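Local coordinates for protein proteasome accessory factor B/C (PafBC) (Paenarthrobacter aurescens, PDB 6SJ9) that probably regulates transcription in the bacterial DNA damage response, combining winged helix-turn-helix DNA-binding regions with WYL and ferredoxin-like WCX domains, at residues A[245-256]-A[297-307]. Residues are numbered along the deposited sequence; the frame is centred on the assembly and turned at random.
Sequences RQATLVIDKDKL and PHVKVTGPAEL
Val250 and Lys300 form an antiparallel hydrogen-bonded pair between strand 245-252 and the edge strand 299-303 of the four-stranded sheet in the ferredoxin-like WCX domain. Their two bonds are nearly straight, Val250 N to Lys300 O at 2.9 Å and Lys300 N to Val250 O at 2.8 Å. A classic beta bulge follows: Thr302 and Gly303 both face Thr248, whose O accepts the Thr302 N-H and, more weakly, Gly303 N and Thr302 OG1. The tight side is the face turned to helices 257-261 and 285-294. There Leu249 CD2 lies alongside Val301 CG2 (3.8 Å), Ile251 CG2 meets Val299 CG2 (3.7 Å), and Ala247 CB touches Leu307 CD2 at the start of helix 305-323; Leu292 and Leu259 close this layer. The other face, with Thr248, Val250 and Lys300, is more open to solvent: Thr302 is exposed and the extended Lys300 chain leads away from the strand pair, though Val250 is itself buried and its CG2 meets Thr302 CG2 at nearly right angles. At one end Arg245 and Glu306 form a salt bridge, NH2 to OE1, the carboxylate meeting the guanidinium edge with planes 13° apart. At the other end His298 O accepts Asp252 N, while the imidazole, its CG beside the backbone N (chi1 -64°), approaches the Asp252 carboxylate. Arg275 holds the second oxygen of Asp252, and Trp654 stacks edge-to-face on the imidazole. Leu256 CD2 packs against His298 CB at 3.8 Å. With an alanine in place of His298, Asp252 OD2 would probably lose its imidazole partner and Trp654 the ring it meets edge-to-face. His298 ND1 reaches Asp252 OD2 at 3.1 Å from above the carboxylate plane, with ring and carboxylate 67° apart.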
ATOM      1  N   ARG A 245      12.247  -2.521  22.625  1.00 80.86           N
ATOM      2  CA  ARG A 245      13.386  -1.685  22.999  1.00 80.60           C
ATOM      3  C   ARG A 245      13.096  -0.209  22.706  1.00 74.50           C
ATOM      4  O   ARG A 245      12.112   0.126  22.050  1.00 73.61           O
ATOM      5  CB  ARG A 245      14.651  -2.165  22.274  1.00 84.12           C
ATOM      6  CG  ARG A 245      15.119  -3.573  22.711  1.00 90.18           C
ATOM      7  CD  ARG A 245      15.624  -4.433  21.528  1.00 91.84           C
ATOM      8  NE  ARG A 245      16.925  -3.970  21.049  1.00 94.57           N
ATOM      9  CZ  ARG A 245      17.624  -4.547  20.077  1.00 96.33           C
ATOM     10  NH1 ARG A 245      17.158  -5.631  19.463  1.00 95.86           N
ATOM     11  NH2 ARG A 245      18.795  -4.037  19.719  1.00 97.35           N
ATOM     12  N   GLN A 246      13.938   0.679  23.251  1.00 74.32           N
ATOM     13  CA  GLN A 246      13.789   2.130  23.124  1.00 71.52           C
ATOM     14  C   GLN A 246      14.936   2.753  22.343  1.00 69.01           C
ATOM     15  O   GLN A 246      16.106   2.502  22.645  1.00 71.93           O
ATOM     16  CB  GLN A 246      13.729   2.814  24.487  1.00 76.48           C
ATOM     17  CG  GLN A 246      13.569   4.336  24.410  1.00 78.65           C
ATOM     18  CD  GLN A 246      13.208   4.987  25.763  1.00 80.72           C
ATOM     19  OE1 GLN A 246      12.084   4.854  26.261  1.00 81.26           O
ATOM     20  NE2 GLN A 246      14.178   5.679  26.359  1.00 80.16           N
ATOM     21  N   ALA A 247      14.592   3.556  21.337  1.00 66.19           N
ATOM     22  CA  ALA A 247      15.543   4.309  20.534  1.00 65.17           C
ATOM     23  C   ALA A 247      15.545   5.784  20.938  1.00 67.22           C
ATOM     24  O   ALA A 247      14.513   6.337  21.321  1.00 66.07           O
ATOM     25  CB  ALA A 247      15.195   4.172  19.046  1.00 59.54           C
ATOM     26  N   THR A 248      16.714   6.424  20.833  1.00 68.32           N
ATOM     27  CA  THR A 248      16.872   7.849  21.117  1.00 71.90           C
ATOM     28  C   THR A 248      17.353   8.532  19.840  1.00 75.25           C
ATOM     29  O   THR A 248      18.410   8.181  19.297  1.00 72.71           O
ATOM     30  CB  THR A 248      17.845   8.086  22.270  1.00 77.10           C
ATOM     31  OG1 THR A 248      17.470   7.264  23.383  1.00 80.34           O
ATOM     32  CG2 THR A 248      17.797   9.538  22.729  1.00 79.18           C
ATOM     33  N   LEU A 249      16.561   9.486  19.349  1.00 76.01           N
ATOM     34  CA  LEU A 249      16.771  10.071  18.038  1.00 69.88           C
ATOM     35  C   LEU A 249      16.797  11.587  18.143  1.00 73.79           C
ATOM     36  O   LEU A 249      16.025  12.183  18.905  1.00 76.44           O
ATOM     37  CB  LEU A 249      15.670   9.638  17.064  1.00 59.35           C
ATOM     38  CG  LEU A 249      15.392   8.139  16.962  1.00 59.07           C
ATOM     39  CD1 LEU A 249      14.210   7.910  16.011  1.00 53.20           C
ATOM     40  CD2 LEU A 249      16.626   7.327  16.531  1.00 56.01           C
ATOM     41  N   VAL A 250      17.701  12.204  17.385  1.00 75.01           N
ATOM     42  CA  VAL A 250      17.698  13.644  17.158  1.00 76.61           C
ATOM     43  C   VAL A 250      17.204  13.876  15.741  1.00 72.46           C
ATOM     44  O   VAL A 250      17.819  13.384  14.790  1.00 69.41           O
ATOM     45  CB  VAL A 250      19.086  14.262  17.367  1.00 77.79           C
ATOM     46  CG1 VAL A 250      19.061  15.690  16.919  1.00 81.03           C
ATOM     47  CG2 VAL A 250      19.502  14.166  18.823  1.00 76.43           C
ATOM     48  N   ILE A 251      16.136  14.666  15.604  1.00 72.31           N
ATOM     49  CA  ILE A 251      15.460  14.917  14.337  1.00 71.41           C
ATOM     50  C   ILE A 251      15.266  16.416  14.121  1.00 76.36           C
ATOM     51  O   ILE A 251      15.132  17.187  15.073  1.00 79.57           O
ATOM     52  CB  ILE A 251      14.085  14.221  14.278  1.00 71.68           C
ATOM     53  CG1 ILE A 251      13.180  14.764  15.380  1.00 73.45           C
ATOM     54  CG2 ILE A 251      14.222  12.722  14.441  1.00 70.72           C
ATOM     55  CD1 ILE A 251      11.786  14.195  15.320  1.00 73.09           C
ATOM     56  N   ASP A 252      15.281  16.828  12.854  1.00 75.94           N
ATOM     57  CA  ASP A 252      15.018  18.220  12.496  1.00 76.00           C
ATOM     58  C   ASP A 252      13.593  18.610  12.884  1.00 79.09           C
ATOM     59  O   ASP A 252      12.640  17.851  12.670  1.00 75.97           O
ATOM     60  CB  ASP A 252      15.208  18.427  10.997  1.00 73.46           C
ATOM     61  CG  ASP A 252      16.636  18.186  10.549  1.00 79.82           C
ATOM     62  OD1 ASP A 252      17.497  17.910  11.413  1.00 84.76           O
ATOM     63  OD2 ASP A 252      16.894  18.257   9.330  1.00 80.73           O
ATOM     64  N   LYS A 253      13.441  19.819  13.418  1.00 85.72           N
ATOM     65  CA  LYS A 253      12.117  20.317  13.765  1.00 91.21           C
ATOM     66  C   LYS A 253      11.223  20.413  12.540  1.00 95.96           C
ATOM     67  O   LYS A 253      11.689  20.638  11.423  1.00 95.21           O
ATOM     68  CB  LYS A 253      12.224  21.685  14.427  1.00 92.00           C
ATOM     69  CG  LYS A 253      12.743  21.612  15.840  1.00 92.91           C
ATOM     70  CD  LYS A 253      12.693  22.940  16.520  1.00 94.88           C
ATOM     71  CE  LYS A 253      13.114  22.819  17.982  1.00 97.32           C
ATOM     72  NZ  LYS A 253      11.964  22.589  18.911  1.00 96.59           N
ATOM     73  N   ASP A 254       9.936  20.148  12.748  1.00103.05           N
ATOM     74  CA  ASP A 254       8.921  20.209  11.698  1.00109.43           C
ATOM     75  C   ASP A 254       9.139  19.186  10.581  1.00110.80           C
ATOM     76  O   ASP A 254       8.616  19.359   9.474  1.00113.21           O
ATOM     77  CB  ASP A 254       8.806  21.622  11.121  1.00119.05           C
ATOM     78  CG  ASP A 254       8.477  22.653  12.185  1.00126.47           C
ATOM     79  OD1 ASP A 254       7.427  22.484  12.839  1.00127.57           O
ATOM     80  OD2 ASP A 254       9.258  23.615  12.379  1.00129.58           O
ATOM     81  N   LYS A 255       9.884  18.109  10.838  1.00106.46           N
ATOM     82  CA  LYS A 255      10.109  17.070   9.839  1.00 92.41           C
ATOM     83  C   LYS A 255       9.779  15.693  10.405  1.00 80.75           C
ATOM     84  O   LYS A 255       9.696  15.493  11.619  1.00 77.32           O
ATOM     85  CB  LYS A 255      11.551  17.079   9.322  1.00 89.80           C
ATOM     86  CG  LYS A 255      11.913  18.303   8.512  1.00 91.10           C
ATOM     87  CD  LYS A 255      11.034  18.377   7.265  1.00 89.61           C
ATOM     88  CE  LYS A 255      11.860  18.721   6.041  1.00 90.03           C
ATOM     89  NZ  LYS A 255      12.736  19.880   6.357  1.00 93.93           N
ATOM     90  N   LEU A 256       9.570  14.740   9.495  1.00 75.78           N
ATOM     91  CA  LEU A 256       9.401  13.335   9.849  1.00 69.98           C
ATOM     92  C   LEU A 256       8.120  13.138  10.672  1.00 72.58           C
ATOM     93  O   LEU A 256       8.131  12.748  11.846  1.00 71.84           O
ATOM     94  CB  LEU A 256      10.640  12.833  10.599  1.00 65.55           C
ATOM     95  CG  LEU A 256      11.995  13.200   9.983  1.00 61.36           C
ATOM     96  CD1 LEU A 256      13.113  12.449  10.671  1.00 58.75           C
ATOM     97  CD2 LEU A 256      12.012  12.935   8.495  1.00 60.70           C
ATOM     98  N   PRO A 297      19.685  12.900   6.348  1.00 65.38           N
ATOM     99  CA  PRO A 297      20.196  13.875   7.323  1.00 68.94           C
ATOM    100  C   PRO A 297      19.134  14.413   8.270  1.00 67.52           C
ATOM    101  O   PRO A 297      19.497  15.063   9.240  1.00 72.11           O
ATOM    102  CB  PRO A 297      20.756  14.991   6.439  1.00 70.61           C
ATOM    103  CG  PRO A 297      19.836  14.957   5.250  1.00 67.63           C
ATOM    104  CD  PRO A 297      19.521  13.500   5.008  1.00 63.94           C
ATOM    105  N   HIS A 298      17.848  14.131   8.058  1.00 66.12           N
ATOM    106  CA  HIS A 298      16.830  14.620   8.983  1.00 65.48           C
ATOM    107  C   HIS A 298      16.849  13.926  10.338  1.00 64.40           C
ATOM    108  O   HIS A 298      16.114  14.341  11.231  1.00 67.07           O
ATOM    109  CB  HIS A 298      15.449  14.466   8.367  1.00 66.42           C
ATOM    110  CG  HIS A 298      15.235  15.298   7.147  1.00 72.28           C
ATOM    111  ND1 HIS A 298      15.915  16.481   6.920  1.00 75.06           N
ATOM    112  CD2 HIS A 298      14.426  15.112   6.073  1.00 71.64           C
ATOM    113  CE1 HIS A 298      15.527  16.990   5.762  1.00 74.45           C
ATOM    114  NE2 HIS A 298      14.621  16.181   5.230  1.00 73.57           N
ATOM    115  N   VAL A 299      17.671  12.906  10.530  1.00 63.20           N
ATOM    116  CA  VAL A 299      17.682  12.156  11.778  1.00 63.10           C
ATOM    117  C   VAL A 299      19.098  11.682  12.045  1.00 66.55           C
ATOM    118  O   VAL A 299      19.853  11.361  11.121  1.00 69.12           O
ATOM    119  CB  VAL A 299      16.669  10.970  11.745  1.00 60.20           C
ATOM    120  CG1 VAL A 299      16.974   9.959  10.599  1.00 55.95           C
ATOM    121  CG2 VAL A 299      16.631  10.244  13.091  1.00 59.48           C
ATOM    122  N   LYS A 300      19.448  11.660  13.318  1.00 68.13           N
ATOM    123  CA  LYS A 300      20.640  11.002  13.817  1.00 70.30           C
ATOM    124  C   LYS A 300      20.227  10.070  14.941  1.00 71.54           C
ATOM    125  O   LYS A 300      19.470  10.472  15.829  1.00 73.73           O
ATOM    126  CB  LYS A 300      21.682  12.012  14.353  1.00 70.72           C
ATOM    127  CG  LYS A 300      22.900  11.342  14.964  1.00 69.80           C
ATOM    128  CD  LYS A 300      23.782  12.381  15.666  1.00 73.74           C
ATOM    129  CE  LYS A 300      25.109  11.818  16.155  1.00 76.31           C
ATOM    130  NZ  LYS A 300      25.877  12.845  16.978  1.00 82.36           N
ATOM    131  N   VAL A 301      20.659   8.819  14.866  1.00 71.46           N
ATOM    132  CA  VAL A 301      20.486   7.892  15.978  1.00 71.32           C
ATOM    133  C   VAL A 301      21.529   8.243  17.034  1.00 76.32           C
ATOM    134  O   VAL A 301      22.734   8.207  16.757  1.00 80.28           O
ATOM    135  CB  VAL A 301      20.654   6.434  15.526  1.00 67.17           C
ATOM    136  CG1 VAL A 301      20.574   5.498  16.726  1.00 66.25           C
ATOM    137  CG2 VAL A 301      19.621   6.055  14.487  1.00 61.26           C
ATOM    138  N   THR A 302      21.083   8.621  18.234  1.00 75.42           N
ATOM    139  CA  THR A 302      22.078   8.723  19.294  1.00 79.13           C
ATOM    140  C   THR A 302      22.267   7.386  20.005  1.00 78.31           C
ATOM    141  O   THR A 302      23.386   7.072  20.425  1.00 81.02           O
ATOM    142  CB  THR A 302      21.745   9.838  20.292  1.00 81.82           C
ATOM    143  OG1 THR A 302      20.491   9.575  20.925  1.00 83.45           O
ATOM    144  CG2 THR A 302      21.693  11.200  19.590  1.00 79.37           C
ATOM    145  N   GLY A 303      21.214   6.583  20.129  1.00 73.58           N
ATOM    146  CA  GLY A 303      21.332   5.266  20.703  1.00 75.13           C
ATOM    147  C   GLY A 303      20.097   4.437  20.426  1.00 74.99           C
ATOM    148  O   GLY A 303      19.082   4.967  19.979  1.00 79.04           O
ATOM    149  N   PRO A 304      20.169   3.105  20.611  1.00 73.02           N
ATOM    150  CA  PRO A 304      21.309   2.291  21.047  1.00 77.02           C
ATOM    151  C   PRO A 304      22.279   2.030  19.901  1.00 80.51           C
ATOM    152  O   PRO A 304      21.916   2.178  18.743  1.00 80.89           O
ATOM    153  CB  PRO A 304      20.654   0.995  21.518  1.00 75.68           C
ATOM    154  CG  PRO A 304      19.494   0.851  20.591  1.00 72.42           C
ATOM    155  CD  PRO A 304      18.979   2.270  20.373  1.00 69.39           C
ATOM    156  N   ALA A 305      23.472   1.548  20.244  1.00 82.33           N
ATOM    157  CA  ALA A 305      24.550   1.416  19.271  1.00 81.94           C
ATOM    158  C   ALA A 305      24.230   0.407  18.176  1.00 79.62           C
ATOM    159  O   ALA A 305      24.702   0.564  17.054  1.00 80.44           O
ATOM    160  CB  ALA A 305      25.854   1.050  19.987  1.00 85.56           C
ATOM    161  N   GLU A 306      23.480  -0.651  18.484  1.00 79.04           N
ATOM    162  CA  GLU A 306      23.158  -1.615  17.446  1.00 82.24           C
ATOM    163  C   GLU A 306      22.269  -0.979  16.380  1.00 78.26           C
ATOM    164  O   GLU A 306      22.419  -1.261  15.183  1.00 69.83           O
ATOM    165  CB  GLU A 306      22.486  -2.851  18.065  1.00 87.91           C
ATOM    166  CG  GLU A 306      22.547  -4.111  17.170  1.00 93.20           C
ATOM    167  CD  GLU A 306      21.450  -5.163  17.451  1.00 98.70           C
ATOM    168  OE1 GLU A 306      20.707  -5.020  18.454  1.00101.08           O
ATOM    169  OE2 GLU A 306      21.332  -6.141  16.657  1.00 99.70           O
ATOM    170  N   LEU A 307      21.373  -0.077  16.803  1.00 78.74           N
ATOM    171  CA  LEU A 307      20.539   0.682  15.872  1.00 73.94           C
ATOM    172  C   LEU A 307      21.370   1.651  15.045  1.00 72.47           C
ATOM    173  O   LEU A 307      21.180   1.780  13.831  1.00 68.75           O
ATOM    174  CB  LEU A 307      19.473   1.448  16.663  1.00 71.47           C
ATOM    175  CG  LEU A 307      18.580   2.313  15.793  1.00 61.27           C
ATOM    176  CD1 LEU A 307      17.936   1.358  14.853  1.00 54.10           C
ATOM    177  CD2 LEU A 307      17.550   2.966  16.657  1.00 59.29           C
TER